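Long-range contact in heme oxygenase 1 (Synechocystis sp., PDB 1WE1), which probably opens the heme ring to biliverdin IXalpha with release of iron and CO, a key step in making the chromophores of the photosynthetic antennae: residues A52-L66 with V109-H123. Numbering follows the deposited sequence.
Sequences AMEEEMAKFKDHPIL and VRQVAATAPELLVAH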
ATOM      1  N   ALA A  52     -10.791   4.076  -1.906  1.00 43.86           N
ATOM      2  CA  ALA A  52     -10.792   5.371  -2.594  1.00 44.71           C
ATOM      3  C   ALA A  52     -10.160   5.276  -3.981  1.00 45.02           C
ATOM      4  O   ALA A  52     -10.760   5.653  -4.981  1.00 42.93           O
ATOM      5  CB  ALA A  52     -10.042   6.402  -1.762  1.00 43.71           C
ATOM      6  N   MET A  53      -8.941   4.755  -4.016  1.00 46.44           N
ATOM      7  CA  MET A  53      -8.181   4.596  -5.244  1.00 48.55           C
ATOM      8  C   MET A  53      -8.864   3.700  -6.277  1.00 48.84           C
ATOM      9  O   MET A  53      -8.945   4.051  -7.443  1.00 48.80           O
ATOM     10  CB  MET A  53      -6.803   4.056  -4.878  1.00 50.03           C
ATOM     11  CG  MET A  53      -5.849   3.804  -6.008  1.00 52.22           C
ATOM     12  SD  MET A  53      -4.192   3.633  -5.300  1.00 59.21           S
ATOM     13  CE  MET A  53      -4.468   2.399  -3.985  1.00 56.63           C
ATOM     14  N   GLU A  54      -9.367   2.548  -5.852  1.00 50.35           N
ATOM     15  CA  GLU A  54     -10.022   1.629  -6.783  1.00 50.00           C
ATOM     16  C   GLU A  54     -11.360   2.134  -7.324  1.00 50.21           C
ATOM     17  O   GLU A  54     -11.752   1.798  -8.444  1.00 49.49           O
ATOM     18  CB  GLU A  54     -10.179   0.258  -6.127  1.00 48.76           C
ATOM     19  CG  GLU A  54      -8.966  -0.626  -6.363  1.00 49.01           C
ATOM     20  CD  GLU A  54      -8.577  -1.460  -5.163  1.00 49.71           C
ATOM     21  OE1 GLU A  54      -9.444  -2.175  -4.615  1.00 48.53           O
ATOM     22  OE2 GLU A  54      -7.391  -1.402  -4.775  1.00 50.47           O
ATOM     23  N   GLU A  55     -12.054   2.942  -6.535  1.00 49.72           N
ATOM     24  CA  GLU A  55     -13.321   3.508  -6.975  1.00 51.34           C
ATOM     25  C   GLU A  55     -13.048   4.568  -8.066  1.00 52.90           C
ATOM     26  O   GLU A  55     -13.642   4.533  -9.144  1.00 51.48           O
ATOM     27  CB  GLU A  55     -14.038   4.151  -5.789  1.00 50.78           C
ATOM     28  CG  GLU A  55     -15.413   4.705  -6.085  1.00 52.30           C
ATOM     29  CD  GLU A  55     -16.100   5.217  -4.824  1.00 54.87           C
ATOM     30  OE1 GLU A  55     -16.214   6.454  -4.650  1.00 55.12           O
ATOM     31  OE2 GLU A  55     -16.517   4.371  -3.998  1.00 57.16           O
ATOM     32  N   GLU A  56     -12.140   5.500  -7.773  1.00 53.98           N
ATOM     33  CA  GLU A  56     -11.785   6.566  -8.709  1.00 54.57           C
ATOM     34  C   GLU A  56     -11.160   5.995  -9.982  1.00 55.22           C
ATOM     35  O   GLU A  56     -11.451   6.448 -11.085  1.00 55.24           O
ATOM     36  CB  GLU A  56     -10.808   7.557  -8.057  1.00 53.12           C
ATOM     37  CG  GLU A  56     -11.352   8.319  -6.841  1.00 54.65           C
ATOM     38  CD  GLU A  56     -12.445   9.320  -7.190  1.00 56.03           C
ATOM     39  OE1 GLU A  56     -12.769   9.455  -8.388  1.00 58.98           O
ATOM     40  OE2 GLU A  56     -12.983   9.976  -6.269  1.00 55.57           O
ATOM     41  N   MET A  57     -10.303   4.998  -9.831  1.00 55.68           N
ATOM     42  CA  MET A  57      -9.659   4.400 -10.987  1.00 58.10           C
ATOM     43  C   MET A  57     -10.684   3.778 -11.948  1.00 58.80           C
ATOM     44  O   MET A  57     -10.485   3.783 -13.165  1.00 58.04           O
ATOM     45  CB  MET A  57      -8.662   3.341 -10.535  1.00 60.21           C
ATOM     46  CG  MET A  57      -7.577   3.051 -11.549  1.00 65.03           C
ATOM     47  SD  MET A  57      -6.482   4.466 -11.722  1.00 68.11           S
ATOM     48  CE  MET A  57      -5.612   4.357 -10.166  1.00 68.37           C
ATOM     49  N   ALA A  58     -11.777   3.250 -11.401  1.00 58.91           N
ATOM     50  CA  ALA A  58     -12.818   2.627 -12.215  1.00 59.76           C
ATOM     51  C   ALA A  58     -13.570   3.668 -13.033  1.00 60.61           C
ATOM     52  O   ALA A  58     -14.082   3.359 -14.112  1.00 61.67           O
ATOM     53  CB  ALA A  58     -13.786   1.843 -11.336  1.00 59.32           C
ATOM     54  N   LYS A  59     -13.648   4.895 -12.524  1.00 60.98           N
ATOM     55  CA  LYS A  59     -14.315   5.971 -13.257  1.00 62.45           C
ATOM     56  C   LYS A  59     -13.488   6.319 -14.489  1.00 61.71           C
ATOM     57  O   LYS A  59     -14.020   6.765 -15.501  1.00 61.46           O
ATOM     58  CB  LYS A  59     -14.438   7.243 -12.420  1.00 63.24           C
ATOM     59  CG  LYS A  59     -15.422   7.190 -11.283  1.00 66.49           C
ATOM     60  CD  LYS A  59     -15.864   8.607 -10.918  1.00 69.85           C
ATOM     61  CE  LYS A  59     -14.674   9.552 -10.726  1.00 71.26           C
ATOM     62  NZ  LYS A  59     -15.098  10.948 -10.415  1.00 70.94           N
ATOM     63  N   PHE A  60     -12.178   6.123 -14.389  1.00 61.46           N
ATOM     64  CA  PHE A  60     -11.287   6.439 -15.494  1.00 62.36           C
ATOM     65  C   PHE A  60     -10.811   5.199 -16.232  1.00 63.41           C
ATOM     66  O   PHE A  60      -9.715   5.194 -16.783  1.00 62.99           O
ATOM     67  CB  PHE A  60     -10.073   7.240 -14.991  1.00 61.40           C
ATOM     68  CG  PHE A  60     -10.438   8.517 -14.289  1.00 60.25           C
ATOM     69  CD1 PHE A  60     -10.637   8.539 -12.913  1.00 59.92           C
ATOM     70  CD2 PHE A  60     -10.634   9.689 -15.008  1.00 60.06           C
ATOM     71  CE1 PHE A  60     -11.032   9.710 -12.261  1.00 59.19           C
ATOM     72  CE2 PHE A  60     -11.029  10.862 -14.367  1.00 60.58           C
ATOM     73  CZ  PHE A  60     -11.230  10.870 -12.986  1.00 59.67           C
ATOM     74  N   LYS A  61     -11.627   4.150 -16.254  1.00 65.53           N
ATOM     75  CA  LYS A  61     -11.232   2.930 -16.948  1.00 68.35           C
ATOM     76  C   LYS A  61     -10.971   3.211 -18.433  1.00 69.31           C
ATOM     77  O   LYS A  61     -10.151   2.536 -19.066  1.00 69.22           O
ATOM     78  CB  LYS A  61     -12.310   1.849 -16.810  1.00 68.27           C
ATOM     79  CG  LYS A  61     -13.656   2.255 -17.349  1.00 71.18           C
ATOM     80  CD  LYS A  61     -14.602   1.067 -17.522  1.00 75.06           C
ATOM     81  CE  LYS A  61     -14.967   0.400 -16.203  1.00 76.90           C
ATOM     82  NZ  LYS A  61     -13.829  -0.361 -15.625  1.00 77.49           N
ATOM     83  N   ASP A  62     -11.655   4.219 -18.975  1.00 69.54           N
ATOM     84  CA  ASP A  62     -11.514   4.585 -20.387  1.00 70.28           C
ATOM     85  C   ASP A  62     -10.912   5.973 -20.619  1.00 69.24           C
ATOM     86  O   ASP A  62     -11.075   6.556 -21.691  1.00 69.21           O
ATOM     87  CB  ASP A  62     -12.879   4.497 -21.076  1.00 71.48           C
ATOM     88  CG  ASP A  62     -14.009   4.288 -20.085  1.00 73.96           C
ATOM     89  OD1 ASP A  62     -14.027   4.998 -19.050  1.00 75.21           O
ATOM     90  OD2 ASP A  62     -14.876   3.419 -20.338  1.00 72.02           O
ATOM     91  N   HIS A  63     -10.220   6.497 -19.611  1.00 67.85           N
ATOM     92  CA  HIS A  63      -9.579   7.807 -19.700  1.00 65.97           C
ATOM     93  C   HIS A  63      -8.331   7.700 -20.586  1.00 65.08           C
ATOM     94  O   HIS A  63      -7.658   6.671 -20.608  1.00 63.51           O
ATOM     95  CB  HIS A  63      -9.234   8.282 -18.280  1.00 65.38           C
ATOM     96  CG  HIS A  63      -8.406   9.530 -18.218  1.00 64.27           C
ATOM     97  ND1 HIS A  63      -7.027   9.514 -18.278  1.00 63.73           N
ATOM     98  CD2 HIS A  63      -8.759  10.827 -18.052  1.00 63.95           C
ATOM     99  CE1 HIS A  63      -6.568  10.746 -18.149  1.00 63.39           C
ATOM    100  NE2 HIS A  63      -7.598  11.563 -18.009  1.00 62.92           N
ATOM    101  N   PRO A  64      -8.027   8.758 -21.353  1.00 65.12           N
ATOM    102  CA  PRO A  64      -6.865   8.789 -22.250  1.00 65.09           C
ATOM    103  C   PRO A  64      -5.549   8.276 -21.656  1.00 63.99           C
ATOM    104  O   PRO A  64      -4.745   7.654 -22.358  1.00 63.89           O
ATOM    105  CB  PRO A  64      -6.794  10.257 -22.654  1.00 65.38           C
ATOM    106  CG  PRO A  64      -8.242  10.612 -22.757  1.00 65.76           C
ATOM    107  CD  PRO A  64      -8.818   9.995 -21.489  1.00 65.81           C
ATOM    108  N   ILE A  65      -5.335   8.533 -20.368  1.00 62.55           N
ATOM    109  CA  ILE A  65      -4.111   8.097 -19.701  1.00 61.14           C
ATOM    110  C   ILE A  65      -4.301   6.901 -18.781  1.00 60.25           C
ATOM    111  O   ILE A  65      -3.743   5.839 -19.033  1.00 60.65           O
ATOM    112  CB  ILE A  65      -3.477   9.244 -18.891  1.00 60.87           C
ATOM    113  CG1 ILE A  65      -2.969  10.327 -19.847  1.00 60.73           C
ATOM    114  CG2 ILE A  65      -2.335   8.717 -18.026  1.00 60.05           C
ATOM    115  CD1 ILE A  65      -2.358  11.529 -19.142  1.00 60.66           C
ATOM    116  N   LEU A  66      -5.091   7.071 -17.723  1.00 60.02           N
ATOM    117  CA  LEU A  66      -5.337   6.004 -16.745  1.00 59.57           C
ATOM    118  C   LEU A  66      -5.752   4.633 -17.302  1.00 59.02           C
ATOM    119  O   LEU A  66      -5.425   3.596 -16.716  1.00 56.83           O
ATOM    120  CB  LEU A  66      -6.372   6.472 -15.707  1.00 58.60           C
ATOM    121  CG  LEU A  66      -5.895   7.317 -14.509  1.00 59.01           C
ATOM    122  CD1 LEU A  66      -4.387   7.525 -14.543  1.00 57.65           C
ATOM    123  CD2 LEU A  66      -6.610   8.651 -14.514  1.00 58.16           C
ATOM    124  N   VAL A 109      -5.892  11.261  -2.456  1.00 48.12           N
ATOM    125  CA  VAL A 109      -6.319  10.456  -3.602  1.00 48.69           C
ATOM    126  C   VAL A 109      -7.530  11.103  -4.269  1.00 49.74           C
ATOM    127  O   VAL A 109      -7.568  11.286  -5.486  1.00 49.05           O
ATOM    128  CB  VAL A 109      -6.699   9.009  -3.165  1.00 47.81           C
ATOM    129  CG1 VAL A 109      -7.264   8.228  -4.342  1.00 45.62           C
ATOM    130  CG2 VAL A 109      -5.477   8.299  -2.608  1.00 47.77           C
ATOM    131  N   ARG A 110      -8.513  11.451  -3.446  1.00 50.40           N
ATOM    132  CA  ARG A 110      -9.741  12.064  -3.912  1.00 50.84           C
ATOM    133  C   ARG A 110      -9.499  13.422  -4.553  1.00 51.45           C
ATOM    134  O   ARG A 110     -10.136  13.766  -5.550  1.00 50.52           O
ATOM    135  CB  ARG A 110     -10.722  12.197  -2.740  1.00 51.97           C
ATOM    136  CG  ARG A 110     -11.369  10.877  -2.352  1.00 55.81           C
ATOM    137  CD  ARG A 110     -12.188  10.351  -3.527  1.00 59.88           C
ATOM    138  NE  ARG A 110     -12.662   8.973  -3.381  1.00 62.66           N
ATOM    139  CZ  ARG A 110     -13.370   8.517  -2.352  1.00 63.12           C
ATOM    140  NH1 ARG A 110     -13.696   9.325  -1.347  1.00 64.24           N
ATOM    141  NH2 ARG A 110     -13.768   7.252  -2.343  1.00 61.59           N
ATOM    142  N   GLN A 111      -8.576  14.187  -3.980  1.00 51.88           N
ATOM    143  CA  GLN A 111      -8.258  15.513  -4.488  1.00 52.51           C
ATOM    144  C   GLN A 111      -7.640  15.379  -5.873  1.00 52.80           C
ATOM    145  O   GLN A 111      -8.110  15.958  -6.853  1.00 52.84           O
ATOM    146  CB  GLN A 111      -7.265  16.209  -3.554  1.00 54.10           C
ATOM    147  CG  GLN A 111      -7.411  17.723  -3.487  1.00 56.99           C
ATOM    148  CD  GLN A 111      -7.718  18.352  -4.835  1.00 59.59           C
ATOM    149  OE1 GLN A 111      -8.849  18.777  -5.099  1.00 58.66           O
ATOM    150  NE2 GLN A 111      -6.712  18.406  -5.701  1.00 62.50           N
ATOM    151  N   VAL A 112      -6.567  14.608  -5.937  1.00 51.91           N
ATOM    152  CA  VAL A 112      -5.866  14.383  -7.174  1.00 51.22           C
ATOM    153  C   VAL A 112      -6.820  13.896  -8.260  1.00 51.53           C
ATOM    154  O   VAL A 112      -6.672  14.255  -9.426  1.00 51.06           O
ATOM    155  CB  VAL A 112      -4.721  13.367  -6.943  1.00 52.90           C
ATOM    156  CG1 VAL A 112      -4.472  12.541  -8.190  1.00 53.74           C
ATOM    157  CG2 VAL A 112      -3.452  14.117  -6.541  1.00 50.92           C
ATOM    158  N   ALA A 113      -7.810  13.095  -7.881  1.00 50.82           N
ATOM    159  CA  ALA A 113      -8.757  12.577  -8.864  1.00 50.66           C
ATOM    160  C   ALA A 113      -9.685  13.643  -9.450  1.00 50.65           C
ATOM    161  O   ALA A 113     -10.290  13.429 -10.496  1.00 51.25           O
ATOM    162  CB  ALA A 113      -9.583  11.442  -8.261  1.00 45.98           C
ATOM    163  N   ALA A 114      -9.800  14.790  -8.790  1.00 52.03           N
ATOM    164  CA  ALA A 114     -10.685  15.852  -9.285  1.00 53.75           C
ATOM    165  C   ALA A 114      -9.994  16.907 -10.160  1.00 54.70           C
ATOM    166  O   ALA A 114     -10.621  17.488 -11.053  1.00 55.76           O
ATOM    167  CB  ALA A 114     -11.388  16.538  -8.110  1.00 50.58           C
ATOM    168  N   THR A 115      -8.703  17.137  -9.917  1.00 54.56           N
ATOM    169  CA  THR A 115      -7.959  18.149 -10.652  1.00 53.46           C
ATOM    170  C   THR A 115      -6.754  17.649 -11.456  1.00 52.30           C
ATOM    171  O   THR A 115      -6.318  18.314 -12.390  1.00 52.79           O
ATOM    172  CB  THR A 115      -7.491  19.259  -9.690  1.00 55.05           C
ATOM    173  OG1 THR A 115      -6.568  18.712  -8.741  1.00 57.96           O
ATOM    174  CG2 THR A 115      -8.682  19.840  -8.931  1.00 55.54           C
ATOM    175  N   ALA A 116      -6.219  16.483 -11.113  1.00 51.65           N
ATOM    176  CA  ALA A 116      -5.064  15.949 -11.835  1.00 49.59           C
ATOM    177  C   ALA A 116      -5.068  14.429 -11.927  1.00 49.22           C
ATOM    178  O   ALA A 116      -4.107  13.780 -11.545  1.00 49.77           O
ATOM    179  CB  ALA A 116      -3.783  16.417 -11.168  1.00 50.37           C
ATOM    180  N   PRO A 117      -6.144  13.843 -12.468  1.00 49.63           N
ATOM    181  CA  PRO A 117      -6.253  12.389 -12.599  1.00 49.05           C
ATOM    182  C   PRO A 117      -4.990  11.660 -13.026  1.00 49.11           C
ATOM    183  O   PRO A 117      -4.821  10.476 -12.710  1.00 49.37           O
ATOM    184  CB  PRO A 117      -7.393  12.214 -13.610  1.00 50.72           C
ATOM    185  CG  PRO A 117      -7.415  13.509 -14.346  1.00 49.63           C
ATOM    186  CD  PRO A 117      -7.212  14.498 -13.236  1.00 48.37           C
ATOM    187  N   GLU A 118      -4.097  12.344 -13.735  1.00 47.39           N
ATOM    188  CA  GLU A 118      -2.878  11.670 -14.169  1.00 46.90           C
ATOM    189  C   GLU A 118      -1.949  11.372 -13.000  1.00 45.27           C
ATOM    190  O   GLU A 118      -1.137  10.454 -13.077  1.00 46.86           O
ATOM    191  CB  GLU A 118      -2.132  12.467 -15.264  1.00 47.16           C
ATOM    192  CG  GLU A 118      -1.522  13.800 -14.849  1.00 48.27           C
ATOM    193  CD  GLU A 118      -2.555  14.902 -14.633  1.00 49.79           C
ATOM    194  OE1 GLU A 118      -3.720  14.743 -15.070  1.00 49.69           O
ATOM    195  OE2 GLU A 118      -2.192  15.938 -14.031  1.00 51.16           O
ATOM    196  N   LEU A 119      -2.071  12.134 -11.917  1.00 43.06           N
ATOM    197  CA  LEU A 119      -1.241  11.906 -10.739  1.00 42.31           C
ATOM    198  C   LEU A 119      -1.612  10.578 -10.061  1.00 43.79           C
ATOM    199  O   LEU A 119      -0.879  10.069  -9.206  1.00 43.63           O
ATOM    200  CB  LEU A 119      -1.390  13.074  -9.760  1.00 40.05           C
ATOM    201  CG  LEU A 119      -0.788  14.382 -10.297  1.00 40.66           C
ATOM    202  CD1 LEU A 119      -0.810  15.461  -9.222  1.00 37.90           C
ATOM    203  CD2 LEU A 119       0.647  14.127 -10.755  1.00 36.98           C
ATOM    204  N   LEU A 120      -2.752  10.024 -10.463  1.00 44.13           N
ATOM    205  CA  LEU A 120      -3.239   8.754  -9.944  1.00 44.67           C
ATOM    206  C   LEU A 120      -2.293   7.612 -10.317  1.00 45.71           C
ATOM    207  O   LEU A 120      -2.315   6.551  -9.698  1.00 45.11           O
ATOM    208  CB  LEU A 120      -4.628   8.473 -10.507  1.00 43.45           C
ATOM    209  CG  LEU A 120      -5.844   8.494  -9.582  1.00 42.20           C
ATOM    210  CD1 LEU A 120      -5.688   9.493  -8.458  1.00 42.29           C
ATOM    211  CD2 LEU A 120      -7.067   8.803 -10.425  1.00 39.95           C
ATOM    212  N   VAL A 121      -1.466   7.818 -11.334  1.00 46.75           N
ATOM    213  CA  VAL A 121      -0.530   6.774 -11.729  1.00 48.39           C
ATOM    214  C   VAL A 121       0.585   6.692 -10.696  1.00 47.33           C
ATOM    215  O   VAL A 121       1.230   5.665 -10.554  1.00 47.51           O
ATOM    216  CB  VAL A 121       0.082   7.038 -13.124  1.00 50.30           C
ATOM    217  CG1 VAL A 121       0.694   8.418 -13.175  1.00 52.48           C
ATOM    218  CG2 VAL A 121       1.149   5.984 -13.428  1.00 50.18           C
ATOM    219  N   ALA A 122       0.802   7.778  -9.964  1.00 47.93           N
ATOM    220  CA  ALA A 122       1.839   7.800  -8.936  1.00 47.59           C
ATOM    221  C   ALA A 122       1.366   6.962  -7.758  1.00 47.51           C
ATOM    222  O   ALA A 122       2.151   6.257  -7.125  1.00 47.31           O
ATOM    223  CB  ALA A 122       2.101   9.219  -8.489  1.00 46.41           C
ATOM    224  N   HIS A 123       0.069   7.054  -7.479  1.00 47.92           N
ATOM    225  CA  HIS A 123      -0.558   6.319  -6.395  1.00 47.30           C
ATOM    226  C   HIS A 123      -0.686   4.840  -6.724  1.00 46.97           C
ATOM    227  O   HIS A 123      -0.433   3.988  -5.868  1.00 47.47           O
ATOM    228  CB  HIS A 123      -1.914   6.937  -6.080  1.00 47.23           C
ATOM    229  CG  HIS A 123      -1.810   8.169  -5.243  1.00 48.60           C
ATOM    230  ND1 HIS A 123      -1.339   8.140  -3.948  1.00 49.82           N
ATOM    231  CD2 HIS A 123      -2.027   9.471  -5.536  1.00 49.52           C
ATOM    232  CE1 HIS A 123      -1.267   9.373  -3.480  1.00 47.99           C
ATOM    233  NE2 HIS A 123      -1.678  10.200  -4.424  1.00 48.58           N
TER
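R110 lies against the helix carrying A52, E55 and E56, with A52 CB over one face of its guanidinium, 3.6 Å above the plane. E55 reaches it by an extended chain whose CG stands anti to the backbone N (chi1 -176°). Its OE1 sits 3.5 Å from R110 NH2 but well out of the guanidinium plane, so this salt bridge rests on charge alone. The modelled salt bridge from E56 to R110 NE is less certain, because OE2 lies too close to R110 CD. K59 NZ pairs with E56 OE1 at 3.4 Å, extending the charged network to K59. With an alanine in place of R110, E55 would probably lose its cationic partner here, and E56 a neighbouring positive charge, while the A52 methyl would lose the group lying over it. One turn further along the second helix, A113 CB packs on E56 CD at 3.7 Å. P117 CB stands over one face of the F60 ring, 4.3 Å from its centroid and 23° off the normal, a CH-pi contact. L66 CD2 meets the same P117 CB at 3.8 Å. The L66 side chain also crosses that of L120 at about a right angle, CD2 to CD2 at 4.1 Å. In this all-helical heme oxygenase fold, helices 36-59 and 100-115 run nearly parallel here (14°, segment axes 9.9 Å apart). Helix 182-205 salt-bridges E118 of the 3-10 segment through R187 and, through E191, hydrogen-bonds H123 in the first turn of helix 120-146, which carries heme-binding Y125.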